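PDB 7JLY: RNA-binding protein from Porphyromonas gingivalis W83, which probably binds RNA through a single RNA recognition motif domain and can bind a calcium ion. Local coordinates for residues G27-A32 / V49-E54. Sequence-based numbering, arbitrary orientation.
Sequences GAVTSA and VEMEDE. With CA (calcium ion), chain C.
Thr30 and Ser31 both lie opposite Glu50 where antiparallel strands 29-36 and 46-51 meet, and this two-against-one pairing is a worked example of the classic beta bulge. Two backbone bonds hold the bulge: Thr30 N donates to Glu50 O at 2.9 Å, and Glu50 N to Ser31 O, also at 2.9 Å. Beyond the bulge the ladder closes with a longer link, Glu52 N to Ala28 O at 3.2 Å.

The tight part is the apolar face. Val29 sets its CG1 3.7 Å from CG1 of Val49, the two side chains crossing at about a right angle, while its other methyl, CG2, lies 4.0 Å from CG of Met51. In both valines CG1 is turned opposite the backbone N (chi1 168° and 178°), which brings these methyls together. Met51 bends at its last torsion (chi3 73°) and carries CE to 3.6 Å from N of Gly27, in the turn leading into the strand.

Ser31 and Glu50 share the opposite face. The loose, solvent side is the margin by Thr30 and Glu52, where a water joins OG1 of Thr30 to OE1 of Glu52, bridging side chains whose direct contact is slight. Ala28 O is gripped twice, by Glu52 N and by a water that in turn accepts from Asp53 N. Glu54, salt-bridged to Arg58, binds calcium through OE2 at 2.7 Å alongside three waters.

Within the RNA recognition motif fold, 29-36 is an edge strand, whereas 46-51 also pairs with strand 3-8. The helices cover the Val29, Val49 and Met51 face: Leu19 and Leu23 of helix 16-23 meet the valines, and Ala57 of helix 54-64 meets Met51. Ser31 and Glu50 lie on the other face, the one on which such domains usually bind RNA.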
loop_
_atom_site.group_PDB
_atom_site.type_symbol
_atom_site.label_atom_id
_atom_site.label_comp_id
_atom_site.label_asym_id
_atom_site.label_seq_id
_atom_site.Cartn_x
_atom_site.Cartn_y
_atom_site.Cartn_z
ATOM N N GLY A 27 -1.287 -0.428 12.567
ATOM C CA GLY A 27 -0.311 -1.343 13.143
ATOM C C GLY A 27 1.072 -1.096 12.584
ATOM O O GLY A 27 1.243 -0.214 11.743
ATOM N N ALA A 28 2.061 -1.867 13.045
ATOM C CA ALA A 28 3.447 -1.663 12.600
ATOM C C ALA A 28 3.624 -1.973 11.118
ATOM O O ALA A 28 3.154 -2.994 10.642
ATOM C CB ALA A 28 4.413 -2.525 13.419
ATOM N N VAL A 29 4.324 -1.092 10.412
ATOM C CA VAL A 29 4.663 -1.279 9.005
ATOM C C VAL A 29 6.156 -1.522 8.902
ATOM O O VAL A 29 6.939 -0.795 9.522
ATOM C CB VAL A 29 4.286 -0.035 8.169
ATOM C CG1 VAL A 29 4.895 -0.109 6.775
ATOM C CG2 VAL A 29 2.761 0.147 8.116
ATOM N N THR A 30 6.570 -2.540 8.145
ATOM C CA THR A 30 7.996 -2.847 8.049
ATOM C C THR A 30 8.591 -2.531 6.686
ATOM O O THR A 30 9.806 -2.496 6.527
ATOM C CB THR A 30 8.281 -4.321 8.349
ATOM O OG1 THR A 30 7.525 -5.150 7.454
ATOM C CG2 THR A 30 7.891 -4.636 9.761
ATOM N N SER A 31 7.730 -2.315 5.700
ATOM C CA SER A 31 8.188 -2.082 4.345
ATOM C C SER A 31 7.133 -1.322 3.559
ATOM O O SER A 31 5.942 -1.563 3.726
ATOM C CB SER A 31 8.504 -3.420 3.658
ATOM O OG SER A 31 8.969 -3.210 2.343
ATOM N N ALA A 32 7.574 -0.405 2.704
ATOM C CA ALA A 32 6.661 0.283 1.804
ATOM C C ALA A 32 7.396 0.571 0.500
ATOM O O ALA A 32 8.516 1.099 0.505
ATOM C CB ALA A 32 6.131 1.575 2.433
ATOM N N VAL A 49 2.761 -2.662 0.755
ATOM C CA VAL A 49 3.094 -2.368 2.142
ATOM C C VAL A 49 3.091 -3.664 2.954
ATOM O O VAL A 49 2.143 -4.438 2.878
ATOM C CB VAL A 49 2.102 -1.375 2.784
ATOM C CG1 VAL A 49 2.485 -1.147 4.231
ATOM C CG2 VAL A 49 2.073 -0.041 2.005
ATOM N N GLU A 50 4.151 -3.906 3.720
ATOM C CA GLU A 50 4.176 -5.058 4.605
ATOM C C GLU A 50 3.903 -4.604 6.024
ATOM O O GLU A 50 4.466 -3.607 6.487
ATOM C CB GLU A 50 5.519 -5.788 4.531
ATOM C CG GLU A 50 5.646 -6.675 3.306
ATOM C CD GLU A 50 6.932 -7.478 3.302
ATOM O OE1 GLU A 50 7.252 -8.097 4.338
ATOM O OE2 GLU A 50 7.625 -7.485 2.266
ATOM N N MET A 51 3.023 -5.329 6.705
ATOM C CA MET A 51 2.716 -5.060 8.101
ATOM C C MET A 51 3.091 -6.294 8.911
ATOM O O MET A 51 2.929 -7.417 8.445
ATOM C CB MET A 51 1.240 -4.704 8.285
ATOM C CG MET A 51 0.854 -3.372 7.643
ATOM S SD MET A 51 -0.860 -2.943 7.944
ATOM C CE MET A 51 -0.780 -2.484 9.676
ATOM N N GLU A 52 3.618 -6.088 10.110
ATOM C CA GLU A 52 4.164 -7.215 10.864
ATOM C C GLU A 52 3.068 -8.149 11.392
ATOM O O GLU A 52 3.270 -9.355 11.499
ATOM C CB GLU A 52 5.038 -6.719 12.019
ATOM C CG GLU A 52 5.766 -7.850 12.786
ATOM C CD GLU A 52 6.670 -8.725 11.894
ATOM O OE1 GLU A 52 7.356 -8.179 10.991
ATOM O OE2 GLU A 52 6.695 -9.969 12.098
ATOM N N ASP A 53 1.903 -7.578 11.700
ATOM C CA ASP A 53 0.796 -8.321 12.298
ATOM C C ASP A 53 -0.323 -8.544 11.287
ATOM O O ASP A 53 -0.941 -7.583 10.828
ATOM C CB ASP A 53 0.257 -7.569 13.525
ATOM C CG ASP A 53 -0.787 -8.363 14.294
ATOM O OD1 ASP A 53 -0.391 -9.205 15.128
ATOM O OD2 ASP A 53 -1.998 -8.135 14.080
ATOM N N GLU A 54 -0.581 -9.806 10.947
ATOM C CA GLU A 54 -1.636 -10.156 10.001
ATOM C C GLU A 54 -2.993 -9.598 10.382
ATOM O O GLU A 54 -3.788 -9.225 9.517
ATOM C CB GLU A 54 -1.762 -11.675 9.887
ATOM C CG GLU A 54 -1.142 -12.253 8.654
ATOM C CD GLU A 54 -1.635 -13.664 8.373
ATOM O OE1 GLU A 54 -2.515 -14.150 9.124
ATOM O OE2 GLU A 54 -1.147 -14.277 7.395
HETATM CA CA CA C . -0.475 -15.412 5.088
HETATM O O HOH W 1 1.264 -4.653 11.891
HETATM O O HOH W 2 6.814 -7.636 8.363
HETATM O O HOH W 3 -0.497 -13.673 3.388
HETATM O O HOH W 4 -1.051 -16.465 7.004
HETATM O O HOH W 5 -2.944 -15.024 4.742
#